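Putative Nitroreductase (Anabaena variabilis ATCC 29413, PDB 3EO7) binds flavin mononucleotide and is probably an oxidoreductase of the nitroreductase family. Local coordinates at residues 75-87 / 97-111. Numbering follows the deposited sequence.
With FMN (flavin mononucleotide), chain B.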
# COMPACT_ATOMS: atom_id res chain seq x y z
N SER A 75 0.82 -19.81 7.19
CA SER A 75 1.63 -20.03 5.98
C SER A 75 0.98 -19.37 4.77
O SER A 75 1.61 -18.63 3.99
CB SER A 75 1.83 -21.53 5.76
OG SER A 75 2.54 -21.80 4.56
N ARG A 76 -0.31 -19.61 4.61
CA ARG A 76 -1.07 -19.03 3.51
C ARG A 76 -1.21 -17.52 3.61
O ARG A 76 -1.09 -16.81 2.59
CB ARG A 76 -2.44 -19.72 3.41
CG ARG A 76 -3.33 -19.30 2.24
CD ARG A 76 -4.70 -20.02 2.30
NE ARG A 76 -4.53 -21.46 2.47
CZ ARG A 76 -4.40 -22.34 1.48
NH1 ARG A 76 -4.42 -21.95 0.20
NH2 ARG A 76 -4.25 -23.64 1.78
N LEU A 77 -1.46 -17.00 4.82
CA LEU A 77 -1.57 -15.58 5.03
C LEU A 77 -0.29 -14.88 4.58
O LEU A 77 -0.32 -13.92 3.80
CB LEU A 77 -1.90 -15.27 6.51
CG LEU A 77 -2.23 -13.81 6.85
CD1 LEU A 77 -3.07 -13.75 8.15
CD2 LEU A 77 -0.95 -12.98 6.96
N LEU A 78 0.85 -15.44 4.98
CA LEU A 78 2.13 -14.81 4.65
C LEU A 78 2.45 -14.95 3.17
O LEU A 78 2.89 -13.98 2.52
CB LEU A 78 3.23 -15.34 5.53
CG LEU A 78 3.23 -14.92 7.01
CD1 LEU A 78 4.18 -15.80 7.84
CD2 LEU A 78 3.58 -13.43 7.09
N PHE A 79 2.20 -16.13 2.63
CA PHE A 79 2.53 -16.38 1.22
C PHE A 79 1.72 -15.52 0.25
O PHE A 79 2.25 -15.01 -0.75
CB PHE A 79 2.38 -17.85 0.88
CG PHE A 79 2.92 -18.17 -0.48
CD1 PHE A 79 4.30 -18.11 -0.71
CD2 PHE A 79 2.06 -18.42 -1.53
CE1 PHE A 79 4.81 -18.34 -1.96
CE2 PHE A 79 2.57 -18.66 -2.81
CZ PHE A 79 3.95 -18.61 -3.02
N ARG A 80 0.43 -15.38 0.52
CA ARG A 80 -0.43 -14.60 -0.35
C ARG A 80 -0.13 -13.12 -0.15
O ARG A 80 -0.42 -12.32 -1.03
CB ARG A 80 -1.90 -14.88 -0.06
CG ARG A 80 -2.39 -16.32 -0.36
CD ARG A 80 -2.79 -16.50 -1.80
NE ARG A 80 -3.12 -17.90 -2.10
CZ ARG A 80 -2.38 -18.75 -2.83
NH1 ARG A 80 -1.22 -18.40 -3.39
NH2 ARG A 80 -2.82 -19.99 -3.02
N SER A 81 0.45 -12.74 0.99
CA SER A 81 0.78 -11.34 1.27
C SER A 81 2.09 -10.87 0.61
O SER A 81 2.14 -9.78 0.05
CB SER A 81 0.89 -11.07 2.78
OG SER A 81 -0.37 -11.18 3.40
N TYR A 82 3.15 -11.66 0.75
CA TYR A 82 4.49 -11.21 0.33
C TYR A 82 5.38 -12.32 -0.17
O TYR A 82 6.61 -12.18 -0.21
CB TYR A 82 5.13 -10.47 1.50
CG TYR A 82 6.15 -9.41 1.18
CD1 TYR A 82 5.92 -8.49 0.15
CD2 TYR A 82 7.32 -9.30 1.90
CE1 TYR A 82 6.85 -7.47 -0.14
CE2 TYR A 82 8.24 -8.31 1.62
CZ TYR A 82 8.00 -7.38 0.59
OH TYR A 82 8.92 -6.37 0.32
N GLY A 83 4.76 -13.39 -0.64
CA GLY A 83 5.51 -14.52 -1.14
C GLY A 83 6.06 -14.24 -2.51
O GLY A 83 5.59 -13.33 -3.21
N LEU A 84 7.04 -15.05 -2.90
CA LEU A 84 7.60 -14.98 -4.27
C LEU A 84 6.64 -15.64 -5.25
O LEU A 84 6.25 -16.78 -5.01
CB LEU A 84 8.96 -15.63 -4.30
CG LEU A 84 10.02 -15.06 -3.38
CD1 LEU A 84 11.37 -15.77 -3.75
CD2 LEU A 84 10.09 -13.51 -3.43
N THR A 85 6.22 -14.93 -6.31
CA THR A 85 5.26 -15.51 -7.26
C THR A 85 5.74 -15.58 -8.72
O THR A 85 5.04 -16.13 -9.57
CB THR A 85 3.90 -14.79 -7.15
OG1 THR A 85 4.01 -13.46 -7.65
CG2 THR A 85 3.41 -14.81 -5.73
N ALA A 86 6.93 -15.04 -9.00
CA ALA A 86 7.52 -15.13 -10.35
C ALA A 86 8.99 -14.85 -10.31
O ALA A 86 9.53 -14.36 -9.32
CB ALA A 86 6.84 -14.15 -11.34
N ARG A 87 9.65 -15.14 -11.42
CA ARG A 87 11.05 -14.80 -11.50
C ARG A 87 11.32 -14.19 -12.87
O ARG A 87 10.61 -14.50 -13.84
CB ARG A 87 11.91 -15.98 -11.13
CG ARG A 87 11.90 -17.17 -12.03
CD ARG A 87 12.24 -18.39 -11.19
NE ARG A 87 13.23 -19.27 -11.81
CZ ARG A 87 14.51 -19.39 -11.43
NH1 ARG A 87 15.00 -18.71 -10.39
NH2 ARG A 87 15.31 -20.23 -12.08
N LEU A 97 9.89 -11.75 -8.31
CA LEU A 97 8.73 -10.92 -8.15
C LEU A 97 7.84 -11.54 -7.09
O LEU A 97 7.89 -12.75 -6.82
CB LEU A 97 7.98 -10.79 -9.48
CG LEU A 97 8.81 -10.33 -10.68
CD1 LEU A 97 7.87 -10.20 -11.89
CD2 LEU A 97 9.57 -9.03 -10.45
N ARG A 98 7.05 -10.68 -6.49
CA ARG A 98 6.28 -11.05 -5.32
C ARG A 98 4.80 -10.77 -5.41
O ARG A 98 4.31 -10.14 -6.36
CB ARG A 98 6.85 -10.29 -4.09
CG ARG A 98 8.37 -10.32 -3.98
CD ARG A 98 8.90 -9.84 -2.63
NE ARG A 98 10.36 -9.74 -2.73
CZ ARG A 98 11.17 -9.40 -1.75
NH1 ARG A 98 10.71 -9.20 -0.54
NH2 ARG A 98 12.48 -9.31 -1.99
N ALA A 99 4.09 -11.23 -4.39
CA ALA A 99 2.65 -11.03 -4.29
C ALA A 99 2.29 -9.54 -4.29
O ALA A 99 1.21 -9.16 -4.74
CB ALA A 99 2.09 -11.71 -3.01
N ALA A 100 3.16 -8.72 -3.71
CA ALA A 100 2.98 -7.28 -3.70
C ALA A 100 3.90 -6.66 -4.78
O ALA A 100 5.06 -7.05 -4.88
CB ALA A 100 3.35 -6.68 -2.35
N PRO A 101 3.36 -5.70 -5.57
CA PRO A 101 4.17 -4.95 -6.54
C PRO A 101 5.09 -4.01 -5.77
O PRO A 101 4.91 -3.80 -4.58
CB PRO A 101 3.14 -4.16 -7.35
CG PRO A 101 1.99 -3.96 -6.36
CD PRO A 101 1.95 -5.24 -5.57
N SER A 102 6.11 -3.49 -6.44
CA SER A 102 7.04 -2.55 -5.80
C SER A 102 7.68 -1.69 -6.87
O SER A 102 8.11 -2.22 -7.91
CB SER A 102 8.16 -3.30 -5.06
OG SER A 102 9.26 -2.45 -4.71
N ALA A 103 7.71 -0.39 -6.61
CA ALA A 103 8.36 0.57 -7.55
C ALA A 103 9.78 0.09 -7.80
O ALA A 103 10.57 -0.14 -6.87
CB ALA A 103 8.34 1.97 -6.96
N GLY A 104 10.12 -0.08 -9.08
CA GLY A 104 11.43 -0.54 -9.48
C GLY A 104 11.76 -1.98 -9.18
O GLY A 104 12.92 -2.42 -9.41
N GLY A 105 10.80 -2.75 -8.66
CA GLY A 105 11.08 -4.12 -8.23
C GLY A 105 12.16 -4.12 -7.15
O GLY A 105 13.03 -4.97 -7.14
N LEU A 106 12.06 -3.20 -6.21
CA LEU A 106 13.09 -2.98 -5.18
C LEU A 106 12.78 -3.56 -3.79
O LEU A 106 13.69 -3.80 -3.00
CB LEU A 106 13.41 -1.48 -5.11
CG LEU A 106 14.00 -0.92 -6.42
CD1 LEU A 106 14.13 0.61 -6.34
CD2 LEU A 106 15.29 -1.61 -6.82
N TYR A 107 11.50 -3.76 -3.49
CA TYR A 107 11.06 -4.43 -2.26
C TYR A 107 11.60 -3.86 -0.95
O TYR A 107 12.19 -4.59 -0.15
CB TYR A 107 11.29 -5.97 -2.34
CG TYR A 107 10.71 -6.45 -3.62
CD1 TYR A 107 9.33 -6.46 -3.80
CD2 TYR A 107 11.52 -6.78 -4.70
CE1 TYR A 107 8.76 -6.85 -5.03
CE2 TYR A 107 10.96 -7.15 -5.91
CZ TYR A 107 9.59 -7.17 -6.08
OH TYR A 107 9.05 -7.50 -7.31
N PRO A 108 11.33 -2.57 -0.70
CA PRO A 108 11.75 -1.95 0.56
C PRO A 108 11.09 -2.58 1.81
O PRO A 108 11.70 -2.58 2.88
CB PRO A 108 11.31 -0.48 0.39
CG PRO A 108 10.14 -0.56 -0.57
CD PRO A 108 10.57 -1.63 -1.55
N ALA A 109 9.90 -3.14 1.67
CA ALA A 109 9.19 -3.67 2.84
C ALA A 109 9.75 -4.99 3.36
O ALA A 109 10.19 -5.84 2.57
CB ALA A 109 7.66 -3.82 2.54
N GLU A 110 9.77 -5.11 4.69
CA GLU A 110 10.13 -6.35 5.38
C GLU A 110 8.97 -6.67 6.30
O GLU A 110 8.40 -5.77 6.94
CB GLU A 110 11.42 -6.22 6.23
CG GLU A 110 12.65 -6.42 5.44
CD GLU A 110 12.82 -7.85 4.97
OE1 GLU A 110 12.65 -8.82 5.77
OE2 GLU A 110 13.19 -8.01 3.80
N VAL A 111 8.64 -7.96 6.36
CA VAL A 111 7.56 -8.46 7.18
C VAL A 111 8.11 -9.20 8.38
O VAL A 111 8.90 -10.15 8.23
CB VAL A 111 6.62 -9.36 6.36
CG1 VAL A 111 5.58 -10.08 7.28
CG2 VAL A 111 5.92 -8.54 5.23
N1 FMN B . 5.67 -0.02 -13.49
C2 FMN B . 5.97 0.77 -14.59
O2 FMN B . 6.13 0.27 -15.70
N3 FMN B . 6.14 2.12 -14.51
C4 FMN B . 6.06 2.79 -13.32
O4 FMN B . 6.03 4.04 -13.34
C4A FMN B . 5.75 2.04 -12.19
N5 FMN B . 5.71 2.64 -10.95
C5A FMN B . 5.31 1.89 -9.83
C6 FMN B . 5.13 2.49 -8.58
C7 FMN B . 4.76 1.75 -7.46
C7M FMN B . 4.46 2.45 -6.13
C8 FMN B . 4.55 0.38 -7.58
C8M FMN B . 3.96 -0.45 -6.45
C9 FMN B . 4.71 -0.25 -8.83
C9A FMN B . 5.08 0.51 -9.95
N10 FMN B . 5.25 -0.11 -11.18
C10 FMN B . 5.56 0.64 -12.29
C1' FMN B . 5.27 -1.61 -11.32
C2' FMN B . 6.56 -2.25 -10.84
O2' FMN B . 7.58 -2.10 -11.85
C3' FMN B . 6.30 -3.72 -10.51
O3' FMN B . 5.44 -3.81 -9.37
C4' FMN B . 7.59 -4.54 -10.29
O4' FMN B . 8.39 -4.57 -11.50
C5' FMN B . 7.23 -5.95 -9.87
O5' FMN B . 6.42 -6.61 -10.81
P FMN B . 4.99 -7.18 -10.44
O1P FMN B . 4.11 -6.00 -10.06
O2P FMN B . 4.52 -7.86 -11.72
O3P FMN B . 5.11 -8.15 -9.31
O HOH W 1 8.19 -3.90 -0.79
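A classic beta bulge sets Thr-85 and Ala-86 together opposite Leu-97, in the antiparallel hairpin of strands 84-90 and 93-98. The backbone bonds hold this register. Leu-97 O accepts from Thr-85 N at 2.8 Å and, weakly, from Ala-86 N. Leu-97 N returns a bond to Ala-86 O, and Ala-99 N donates to Gly-83 O.

The main side-chain contact is made by Tyr-82. Its CG lies anti to the backbone N (chi1 -153°), and the ring reaches over to strand 109-111. There Tyr-82 OH donates to Ala-109 O at 2.6 Å, from above the carbonyl plane. A water bonds the same hydroxyl and Ala-109 N.

Arg-98 CD sits over one face of the Tyr-82 ring in a CH-pi contact, 4.2 Å from the centroid. The guanidinium is turned 60° to the ring and brings Arg-98 NH1 to 3.4 Å from Tyr-82 CE2. Its NH2 bonds Pro-39 O. Ala-100 CB meets the ring edge, and Val-111 CG2 touches Tyr-82 CD2. A leucine in place of Tyr-82 would probably leave Ala-109 O without this donor and Arg-98 CD without an aromatic face.

Leu-97, Arg-98, Pro-101, Ser-102, Ala-103 and Tyr-107 help to line the FMN pocket. Thr-85 OG1 hydrogen-bonds Arg-335 NH1, and Arg-335 also binds FMN. Ser-102 N donates to the ribityl O3' of FMN at 3.0 Å.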